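Local coordinates for protein N-formylglutamate amidohydrolase (Ralstonia eutropha, PDB 2Q7S) that binds a zinc ion and probably acts as a hydrolase, perhaps cleaving the amide bond of N-formylglutamate or a related compound, at residues A60-V65 with T276-R281; Y81-R86 with L116-V121; R86-I91 with Y144-H149. One frame throughout, in Å; residues are numbered along the deposited sequence. Where two conformers were deposited one is given.

Contact 1 (A60-V65 with T276-R281); sequences ALWEAV and TLLTLR
The indole of W62 is met at its edge by T279, whose OG1 lies near the ring plane, 3.5 Å from CE3. Close by, CD2 of L278 approaches the six-membered ring obliquely and packs 3.9 Å from CH2. The hydroxyl is a tolerable neighbour for a hydrocarbon edge because it is already bonded to L275 O, one helical turn back. Helix 58-61 ends just before W62, and a type I turn from W62 to V65, closed by V65 N to W62 O, lays the backbone against helix 267-289. There the small A64 suits its place: its CA comes within 5.1 Å of the CA of T276, and its CB rests 3.4 Å from T276 OG1. The two branches of T279 serve different partners. With its CG2 anti to the backbone N (chi1 -63° for OG1), T279 CG2 lies 3.7 Å from V65 CA, the two side chains crossing at about a right angle. In the fold, this joins the C-terminal helix 267-289 to the turn after helix 58-61, while W62 also packs on I249 and I251 of strand 244-252 in the mixed central sheet. The polar side of the contact works through water. One water links L61 O, A64 N and T276 OG1, lying 3.1 Å from A64 N; a second joins T276 OG1 to E63 OE2, at 2.6 Å from the carboxylate. T276 OG1 is also bonded to Q272 O, which ties this hydroxyl back to its own helix.

Contact 2 (Y81-R86 with L116-V121); sequences YIDPNR and LIWSNV
D83 and L116 meet beside the zinc site, where D83 stands as a second-shell residue: its OD1 is hydrogen-bonded to NE2 of the zinc ligand H32 and so should steady that imidazole. D83 N donates to L116 O at 2.8 Å. That oxygen takes this one hydrogen bond and, in addition, a weaker CA-H...O contact from I82 CA, at 3.4 Å. Neither segment is a regular helix or strand; D83 to R86 forms a type I turn, and D83 OD1 also accepts from N85 N at 2.9 Å, making an Asx turn. Aspartate suits the position because one carboxylate can close the turn and hold the histidine. R86 bends at chi2 (-59°), and D83 OD2 stands over the centre of its guanidinium, a long and weak ion pair in which no N-H points at the oxygen. R79 NE forms a further salt bridge with OD2. Across the contact, the aliphatic start of R86 does the touching: CG lies 3.6 Å from L116 N. The other side-chain packing between the segments is aliphatic too: I82 CG1 lies 3.8 Å from L116 CD1, the two side chains running side by side, and 3.7 Å from I117 CD1, which crosses it obliquely. I82 also packs on I141 of helix 134-163.

Contact 3 (R86-I91 with Y144-H149); sequences RMLDDI and YYRPYH
Y145 reaches from its helix to the backbone of R86, giving its hydroxyl proton to R86 O at 2.6 Å. The oxygen sits in the plane of the phenol ring, at its edge, and the donor lies in the carbonyl plane. The torsion explains the reach: with CG anti to the backbone N (chi1 -175°), the ring projects from the helix and carries OH across to the loop. Each ring face has a neighbour. L88 CD2 stands nearly over the centre of one, 3.7 Å from the centroid and 13° off the normal, a CH-pi contact, while CG of the same leucine touches CE1 at 3.5 Å. On the opposite face lies H149 CD2, displaced toward the rim, one helical turn on; the H149 ring is held in its orientation by a hydrogen bond from NE2 to P84 O. Tyrosine suits the place by joining a flat apolar body to a polar tip. A type I turn from M87 to D90 presents L88 toward the helix, and its forked end serves two partners: CD2 takes the ring, and CD1 lies 3.7 Å from R146 NH1. R146 gets there by an extended chain from CG to NE, its NE being held by N142 OD1. Helix 134-163 thus backs the loop between strands 71-75 and 96-97. It lies against the central sheet through Y148, which packs on L73 and A75 of strand 71-75, while the selenomethionine M87 touches L233 and Q236 of helix 233-237.

Overall arrangement
Contacts 2 and 3 are neighbours, sharing R86 with centres about 9 Å apart, and fix one loop: contact 2 against another loop, contact 3 against helix 134-163. L116 joins them further, its N bonded to D90 O and its CD1 packed on the Y145 ring. Contact 1 lies on the other side of the chain's centre, about 27 Å from either centre, and packs the C-terminal helix against the turn after helix 58-61. Contacts 1 and 2 are buried, contact 3 nearer the surface. Chemically, contact 1 is apolar packing with water bridges, contact 2 joins one backbone hydrogen bond to aliphatic packing, beside charges near the zinc site, and contact 3 rests largely on one aromatic side chain.

Contact 1 (A60-V65 with T276-R281)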
loop_
_atom_site.group_PDB
_atom_site.type_symbol
_atom_site.label_atom_id
_atom_site.label_comp_id
_atom_site.label_asym_id
_atom_site.label_seq_id
_atom_site.Cartn_x
_atom_site.Cartn_y
_atom_site.Cartn_z
ATOM N N ALA A 60 -1.191 -1.433 11.603
ATOM C CA ALA A 60 -1.491 -1.075 13.022
ATOM C C ALA A 60 -1.652 0.441 13.166
ATOM O O ALA A 60 -2.441 0.897 13.994
ATOM C CB ALA A 60 -0.388 -1.600 13.973
ATOM N N LEU A 61 -0.931 1.222 12.338
ATOM C CA LEU A 61 -1.051 2.701 12.341
ATOM C C LEU A 61 -2.470 3.103 11.992
ATOM O O LEU A 61 -3.021 4.020 12.595
ATOM C CB LEU A 61 -0.111 3.379 11.366
ATOM C CG LEU A 61 1.388 3.540 11.724
ATOM C CD1 LEU A 61 2.108 4.123 10.514
ATOM C CD2 LEU A 61 1.553 4.403 12.973
ATOM N N TRP A 62 -3.066 2.364 11.055
ATOM C CA TRP A 62 -4.439 2.646 10.650
ATOM C C TRP A 62 -5.491 1.755 11.272
ATOM O O TRP A 62 -6.575 1.568 10.686
ATOM C CB TRP A 62 -4.525 2.602 9.138
ATOM C CG TRP A 62 -3.708 3.654 8.402
ATOM C CD1 TRP A 62 -2.407 3.534 7.987
ATOM C CD2 TRP A 62 -4.162 4.932 7.905
ATOM N NE1 TRP A 62 -2.019 4.660 7.286
ATOM C CE2 TRP A 62 -3.081 5.516 7.199
ATOM C CE3 TRP A 62 -5.374 5.634 7.982
ATOM C CZ2 TRP A 62 -3.168 6.779 6.599
ATOM C CZ3 TRP A 62 -5.454 6.922 7.380
ATOM C CH2 TRP A 62 -4.363 7.451 6.698
ATOM N N GLU A 63 -5.215 1.214 12.452
ATOM C CA GLU A 63 -6.210 0.363 13.159
ATOM C C GLU A 63 -7.638 0.930 13.298
ATOM O O GLU A 63 -8.552 0.172 13.286
ATOM C CB GLU A 63 -5.709 -0.030 14.559
ATOM C CG GLU A 63 -5.500 1.140 15.459
ATOM C CD GLU A 63 -5.638 0.813 16.919
ATOM O OE1 GLU A 63 -5.403 -0.359 17.303
ATOM O OE2 GLU A 63 -5.961 1.752 17.685
ATOM N N ALA A 64 -7.797 2.252 13.387
ATOM C CA ALA A 64 -9.113 2.968 13.518
ATOM C C ALA A 64 -10.113 2.741 12.414
ATOM O O ALA A 64 -11.288 2.968 12.597
ATOM C CB ALA A 64 -8.881 4.447 13.580
ATOM N N VAL A 65 -9.633 2.365 11.238
ATOM C CA VAL A 65 -10.461 2.229 10.072
ATOM C C VAL A 65 -11.779 1.421 10.288
ATOM O O VAL A 65 -12.839 1.949 9.939
ATOM C CB VAL A 65 -9.610 1.686 8.860
ATOM C CG1 VAL A 65 -10.513 1.211 7.701
ATOM C CG2 VAL A 65 -8.702 2.774 8.364
ATOM N N THR A 276 -6.046 7.988 13.824
ATOM C CA THR A 276 -7.369 7.688 14.319
ATOM C C THR A 276 -8.313 8.874 14.193
ATOM O O THR A 276 -9.445 8.749 13.736
ATOM C CB THR A 276 -7.319 7.192 15.764
ATOM O OG1 THR A 276 -6.685 5.908 15.774
ATOM C CG2 THR A 276 -8.672 7.053 16.296
ATOM N N LEU A 277 -7.857 10.028 14.663
ATOM C CA LEU A 277 -8.613 11.266 14.528
ATOM C C LEU A 277 -8.815 11.653 13.056
ATOM O O LEU A 277 -9.896 12.131 12.697
ATOM C CB LEU A 277 -7.948 12.407 15.311
ATOM C CG LEU A 277 -8.164 12.587 16.826
ATOM C CD1 LEU A 277 -9.454 13.308 17.175
ATOM C CD2 LEU A 277 -8.089 11.299 17.587
ATOM N N LEU A 278 -7.825 11.438 12.202
ATOM C CA LEU A 278 -7.973 11.753 10.773
ATOM C C LEU A 278 -9.034 10.804 10.170
ATOM O O LEU A 278 -9.879 11.218 9.386
ATOM C CB LEU A 278 -6.640 11.581 10.012
ATOM C CG LEU A 278 -6.783 11.565 8.485
ATOM C CD1 LEU A 278 -7.189 12.953 7.999
ATOM C CD2 LEU A 278 -5.500 11.008 7.788
ATOM N N THR A 279 -9.026 9.553 10.611
ATOM C CA THR A 279 -9.902 8.495 10.046
ATOM C C THR A 279 -11.352 8.758 10.401
ATOM O O THR A 279 -12.250 8.500 9.620
ATOM C CB THR A 279 -9.396 7.044 10.465
ATOM O OG1 THR A 279 -8.085 6.795 9.926
ATOM C CG2 THR A 279 -10.286 5.946 9.916
ATOM N N LEU A 280 -11.585 9.250 11.624
ATOM C CA LEU A 280 -12.897 9.604 12.073
ATOM C C LEU A 280 -13.405 10.725 11.165
ATOM O O LEU A 280 -14.549 10.704 10.674
ATOM C CB LEU A 280 -12.872 10.043 13.556
ATOM C CG LEU A 280 -14.196 10.368 14.244
ATOM C CD1 LEU A 280 -15.245 9.233 14.028
ATOM C CD2 LEU A 280 -13.993 10.633 15.753
ATOM N N ARG A 281 -12.552 11.700 10.910
ATOM C CA ARG A 281 -12.944 12.781 10.016
ATOM C C ARG A 281 -13.269 12.318 8.578
ATOM O O ARG A 281 -14.196 12.813 7.950
ATOM C CB ARG A 281 -11.845 13.825 10.008
ATOM C CG ARG A 281 -12.223 15.076 9.259
ATOM C CD ARG A 281 -13.348 15.865 9.948
ATOM N NE ARG A 281 -13.761 16.911 9.031
ATOM C CZ ARG A 281 -14.611 16.752 8.021
ATOM N NH1 ARG A 281 -15.203 15.574 7.786
ATOM N NH2 ARG A 281 -14.868 17.793 7.234
HETATM O O HOH W 1 -5.661 4.425 13.625
HETATM O O HOH W 2 -7.736 3.477 16.741
#

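Contact 2 (Y81-R86 with L116-V121)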
loop_
_atom_site.group_PDB
_atom_site.type_symbol
_atom_site.label_atom_id
_atom_site.label_comp_id
_atom_site.label_asym_id
_atom_site.label_seq_id
_atom_site.Cartn_x
_atom_site.Cartn_y
_atom_site.Cartn_z
ATOM N N TYR A 81 8.447 -10.719 -1.449
ATOM C CA TYR A 81 8.126 -12.067 -1.940
ATOM C C TYR A 81 7.194 -12.008 -3.140
ATOM O O TYR A 81 7.472 -12.578 -4.215
ATOM C CB TYR A 81 7.507 -12.871 -0.824
ATOM C CG TYR A 81 7.172 -14.310 -1.141
ATOM C CD1 TYR A 81 8.176 -15.281 -1.248
ATOM C CD2 TYR A 81 5.849 -14.717 -1.282
ATOM C CE1 TYR A 81 7.867 -16.614 -1.480
ATOM C CE2 TYR A 81 5.538 -16.050 -1.563
ATOM C CZ TYR A 81 6.539 -16.994 -1.627
ATOM O OH TYR A 81 6.232 -18.317 -1.865
ATOM N N ILE A 82 6.067 -11.328 -2.959
ATOM C CA ILE A 82 5.280 -10.874 -4.071
ATOM C C ILE A 82 4.561 -9.617 -3.662
ATOM O O ILE A 82 4.119 -9.493 -2.526
ATOM C CB ILE A 82 4.344 -11.969 -4.599
ATOM C CG1 ILE A 82 3.648 -11.499 -5.882
ATOM C CG2 ILE A 82 3.387 -12.488 -3.517
ATOM C CD1 ILE A 82 2.902 -12.690 -6.657
ATOM N N ASP A 83 4.496 -8.664 -4.574
ATOM C CA ASP A 83 4.029 -7.313 -4.250
ATOM C C ASP A 83 2.611 -7.139 -4.774
ATOM O O ASP A 83 2.453 -6.951 -5.975
ATOM C CB ASP A 83 4.914 -6.285 -4.916
ATOM C CG ASP A 83 4.585 -4.888 -4.518
ATOM O OD1 ASP A 83 3.460 -4.634 -4.030
ATOM O OD2 ASP A 83 5.483 -4.030 -4.664
ATOM N N PRO A 84 1.601 -7.134 -3.873
ATOM C CA PRO A 84 0.237 -6.974 -4.366
ATOM C C PRO A 84 -0.117 -5.644 -5.023
ATOM O O PRO A 84 -1.183 -5.581 -5.616
ATOM C CB PRO A 84 -0.635 -7.175 -3.119
ATOM C CG PRO A 84 0.257 -7.568 -2.037
ATOM C CD PRO A 84 1.632 -7.246 -2.405
ATOM N N ASN A 85 0.730 -4.614 -4.880
ATOM C CA ASN A 85 0.483 -3.312 -5.491
ATOM C C ASN A 85 1.018 -3.232 -6.872
ATOM O O ASN A 85 1.103 -2.142 -7.452
ATOM C CB ASN A 85 1.090 -2.159 -4.655
ATOM C CG ASN A 85 0.032 -1.194 -4.167
ATOM O OD1 ASN A 85 -1.130 -1.571 -4.027
ATOM N ND2 ASN A 85 0.402 0.052 -4.013
ATOM N N ARG A 86 1.496 -4.346 -7.405
ATOM C CA ARG A 86 1.933 -4.336 -8.808
ATOM C C ARG A 86 0.909 -5.122 -9.569
ATOM O O ARG A 86 0.186 -5.939 -9.001
ATOM C CB ARG A 86 3.329 -4.955 -8.946
ATOM C CG ARG A 86 4.434 -4.209 -8.178
ATOM C CD ARG A 86 4.602 -2.740 -8.591
ATOM N NE ARG A 86 5.663 -2.068 -7.860
ATOM C CZ ARG A 86 5.538 -1.388 -6.707
ATOM N NH1 ARG A 86 4.377 -1.263 -6.061
ATOM N NH2 ARG A 86 6.619 -0.831 -6.159
ATOM N N LEU A 116 6.696 -6.743 -9.436
ATOM C CA LEU A 116 5.814 -7.705 -8.791
ATOM C C LEU A 116 6.598 -8.710 -7.945
ATOM O O LEU A 116 6.182 -9.052 -6.814
ATOM C CB LEU A 116 4.963 -8.450 -9.842
ATOM C CG LEU A 116 4.047 -9.561 -9.326
ATOM C CD1 LEU A 116 2.690 -8.996 -8.637
ATOM C CD2 LEU A 116 3.799 -10.580 -10.461
ATOM N N ILE A 117 7.694 -9.199 -8.539
ATOM C CA ILE A 117 8.624 -10.088 -7.885
ATOM C C ILE A 117 9.983 -9.379 -7.770
ATOM O O ILE A 117 10.734 -9.209 -8.772
ATOM C CB ILE A 117 8.789 -11.409 -8.683
ATOM C CG1 ILE A 117 7.425 -12.035 -9.068
ATOM C CG2 ILE A 117 9.713 -12.380 -7.934
ATOM C CD1 ILE A 117 6.533 -12.579 -7.862
ATOM N N TRP A 118 10.324 -8.962 -6.564
ATOM C CA TRP A 118 11.657 -8.355 -6.342
ATOM C C TRP A 118 12.800 -9.278 -6.710
ATOM O O TRP A 118 12.777 -10.467 -6.406
ATOM C CB TRP A 118 11.809 -7.875 -4.923
ATOM C CG TRP A 118 11.054 -6.627 -4.650
ATOM C CD1 TRP A 118 9.840 -6.270 -5.144
ATOM C CD2 TRP A 118 11.456 -5.578 -3.784
ATOM N NE1 TRP A 118 9.470 -5.049 -4.667
ATOM C CE2 TRP A 118 10.455 -4.601 -3.824
ATOM C CE3 TRP A 118 12.588 -5.360 -2.981
ATOM C CZ2 TRP A 118 10.541 -3.420 -3.083
ATOM C CZ3 TRP A 118 12.669 -4.187 -2.252
ATOM C CH2 TRP A 118 11.658 -3.236 -2.309
ATOM N N SER A 119 13.792 -8.696 -7.392
ATOM C CA SER A 119 14.990 -9.383 -7.917
ATOM C C SER A 119 16.262 -9.021 -7.121
ATOM O O SER A 119 17.280 -9.769 -7.114
ATOM C CB SER A 119 15.209 -8.964 -9.392
ATOM O OG SER A 119 15.058 -7.533 -9.540
ATOM N N ASN A 120 16.229 -7.837 -6.526
ATOM C CA ASN A 120 17.299 -7.409 -5.682
ATOM C C ASN A 120 16.899 -6.371 -4.634
ATOM O O ASN A 120 15.817 -5.775 -4.684
ATOM C CB ASN A 120 18.515 -6.953 -6.522
ATOM C CG ASN A 120 18.160 -6.064 -7.698
ATOM O OD1 ASN A 120 17.633 -4.957 -7.530
ATOM N ND2 ASN A 120 18.527 -6.518 -8.897
ATOM N N VAL A 121 17.784 -6.208 -3.653
ATOM C CA VAL A 121 17.621 -5.190 -2.601
ATOM C C VAL A 121 18.450 -3.937 -2.939
ATOM O O VAL A 121 18.121 -2.824 -2.488
ATOM C CB VAL A 121 18.001 -5.738 -1.181
ATOM C CG1 VAL A 121 16.873 -6.645 -0.635
ATOM C CG2 VAL A 121 19.385 -6.465 -1.210
#

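Contact 3 (R86-I91 with Y144-H149)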
loop_
_atom_site.group_PDB
_atom_site.type_symbol
_atom_site.label_atom_id
_atom_site.label_comp_id
_atom_site.label_asym_id
_atom_site.label_seq_id
_atom_site.Cartn_x
_atom_site.Cartn_y
_atom_site.Cartn_z
ATOM N N ARG A 86 1.496 -4.346 -7.405
ATOM C CA ARG A 86 1.933 -4.336 -8.808
ATOM C C ARG A 86 0.909 -5.122 -9.569
ATOM O O ARG A 86 0.186 -5.939 -9.001
ATOM C CB ARG A 86 3.329 -4.955 -8.946
ATOM C CG ARG A 86 4.434 -4.209 -8.178
ATOM C CD ARG A 86 4.602 -2.740 -8.591
ATOM N NE ARG A 86 5.663 -2.068 -7.860
ATOM C CZ ARG A 86 5.538 -1.388 -6.707
ATOM N NH1 ARG A 86 4.377 -1.263 -6.061
ATOM N NH2 ARG A 86 6.619 -0.831 -6.159
HETATM N N MSE A 87 0.888 -4.893 -10.871
HETATM C CA MSE A 87 0.103 -5.680 -11.791
HETATM C C MSE A 87 0.796 -6.997 -12.056
HETATM O O MSE A 87 2.001 -7.162 -11.923
HETATM C CB MSE A 87 -0.080 -4.913 -13.119
HETATM C CG MSE A 87 -0.639 -3.543 -12.971
HETATM SE SE MSE A 87 -2.522 -3.662 -12.474
HETATM C CE MSE A 87 -2.638 -3.262 -10.604
ATOM N N LEU A 88 -0.013 -7.944 -12.497
ATOM C CA LEU A 88 0.402 -9.299 -12.704
ATOM C C LEU A 88 1.316 -9.464 -13.896
ATOM O O LEU A 88 1.988 -10.485 -13.994
ATOM C CB LEU A 88 -0.849 -10.180 -12.864
ATOM C CG LEU A 88 -1.402 -10.677 -11.526
ATOM C CD1 LEU A 88 -2.525 -11.672 -11.821
ATOM C CD2 LEU A 88 -0.301 -11.240 -10.662
ATOM N N ASP A 89 1.343 -8.462 -14.788
ATOM C CA ASP A 89 2.227 -8.467 -15.936
ATOM C C ASP A 89 3.486 -7.615 -15.720
ATOM O O ASP A 89 4.260 -7.430 -16.640
ATOM C CB ASP A 89 1.478 -8.090 -17.219
ATOM C CG ASP A 89 0.942 -6.659 -17.219
ATOM O OD1 ASP A 89 0.993 -5.952 -16.176
ATOM O OD2 ASP A 89 0.460 -6.259 -18.293
ATOM N N ASP A 90 3.696 -7.167 -14.484
ATOM C CA ASP A 90 4.838 -6.308 -14.118
ATOM C C ASP A 90 6.021 -7.159 -13.651
ATOM O O ASP A 90 6.486 -7.064 -12.532
ATOM C CB ASP A 90 4.417 -5.285 -13.075
ATOM C CG ASP A 90 5.404 -4.170 -12.924
ATOM O OD1 ASP A 90 6.441 -4.132 -13.637
ATOM O OD2 ASP A 90 5.108 -3.290 -12.111
ATOM N N ILE A 91 6.505 -7.971 -14.601
ATOM C CA ILE A 91 7.574 -8.916 -14.432
ATOM C C ILE A 91 8.509 -8.714 -15.607
ATOM O O ILE A 91 8.058 -8.563 -16.726
ATOM C CB ILE A 91 7.092 -10.376 -14.528
ATOM C CG1 ILE A 91 5.986 -10.670 -13.507
ATOM C CG2 ILE A 91 8.303 -11.277 -14.382
ATOM C CD1 ILE A 91 5.218 -11.989 -13.692
ATOM N N TYR A 144 -0.863 -16.181 -2.782
ATOM C CA TYR A 144 -0.761 -14.972 -2.014
ATOM C C TYR A 144 -1.434 -13.772 -2.702
ATOM O O TYR A 144 -2.278 -13.096 -2.115
ATOM C CB TYR A 144 0.701 -14.679 -1.627
ATOM C CG TYR A 144 1.374 -15.781 -0.879
ATOM C CD1 TYR A 144 1.331 -15.846 0.497
ATOM C CD2 TYR A 144 2.043 -16.796 -1.554
ATOM C CE1 TYR A 144 1.948 -16.871 1.167
ATOM C CE2 TYR A 144 2.655 -17.820 -0.881
ATOM C CZ TYR A 144 2.609 -17.849 0.458
ATOM O OH TYR A 144 3.224 -18.861 1.099
ATOM N N TYR A 145 -1.087 -13.501 -3.935
ATOM C CA TYR A 145 -1.615 -12.323 -4.626
ATOM C C TYR A 145 -3.106 -12.395 -4.923
ATOM O O TYR A 145 -3.853 -11.452 -4.619
ATOM C CB TYR A 145 -0.845 -12.149 -5.938
ATOM C CG TYR A 145 -1.184 -10.906 -6.734
ATOM C CD1 TYR A 145 -2.306 -10.848 -7.556
ATOM C CD2 TYR A 145 -0.349 -9.816 -6.714
ATOM C CE1 TYR A 145 -2.571 -9.701 -8.324
ATOM C CE2 TYR A 145 -0.607 -8.702 -7.481
ATOM C CZ TYR A 145 -1.716 -8.631 -8.226
ATOM O OH TYR A 145 -1.907 -7.476 -8.989
ATOM N N ARG A 146 -3.540 -13.497 -5.538
ATOM C CA ARG A 146 -4.924 -13.606 -5.983
ATOM C C ARG A 146 -5.925 -13.524 -4.817
ATOM O O ARG A 146 -6.908 -12.816 -4.904
ATOM C CB ARG A 146 -5.129 -14.861 -6.820
ATOM C CG ARG A 146 -4.451 -14.812 -8.237
ATOM C CD ARG A 146 -5.026 -15.916 -9.128
ATOM N NE ARG A 146 -4.122 -16.246 -10.209
ATOM C CZ ARG A 146 -4.061 -15.611 -11.373
ATOM N NH1 ARG A 146 -4.824 -14.575 -11.604
ATOM N NH2 ARG A 146 -3.199 -16.011 -12.291
ATOM N N PRO A 147 -5.689 -14.264 -3.716
ATOM C CA PRO A 147 -6.545 -14.085 -2.538
ATOM C C PRO A 147 -6.592 -12.686 -1.993
ATOM O O PRO A 147 -7.685 -12.193 -1.681
ATOM C CB PRO A 147 -5.925 -15.044 -1.521
ATOM C CG PRO A 147 -5.302 -16.046 -2.305
ATOM C CD PRO A 147 -4.726 -15.336 -3.481
ATOM N N TYR A 148 -5.415 -12.057 -1.842
ATOM C CA TYR A 148 -5.353 -10.689 -1.419
ATOM C C TYR A 148 -6.193 -9.820 -2.341
ATOM O O TYR A 148 -7.062 -9.055 -1.883
ATOM C CB TYR A 148 -3.907 -10.181 -1.382
ATOM C CG TYR A 148 -3.791 -8.745 -0.889
ATOM C CD1 TYR A 148 -3.636 -8.473 0.457
ATOM C CD2 TYR A 148 -3.861 -7.668 -1.770
ATOM C CE1 TYR A 148 -3.548 -7.160 0.922
ATOM C CE2 TYR A 148 -3.722 -6.370 -1.314
ATOM C CZ TYR A 148 -3.602 -6.125 0.039
ATOM O OH TYR A 148 -3.489 -4.833 0.526
ATOM N N HIS A 149 -5.952 -9.907 -3.646
ATOM C CA HIS A 149 -6.706 -9.055 -4.567
ATOM C C HIS A 149 -8.194 -9.370 -4.687
ATOM O O HIS A 149 -9.033 -8.427 -4.734
ATOM C CB HIS A 149 -6.011 -8.909 -5.932
ATOM C CG HIS A 149 -5.149 -7.703 -5.958
ATOM N ND1 HIS A 149 -5.606 -6.486 -6.408
ATOM C CD2 HIS A 149 -3.932 -7.472 -5.403
ATOM C CE1 HIS A 149 -4.681 -5.564 -6.179
ATOM N NE2 HIS A 149 -3.663 -6.129 -5.552
#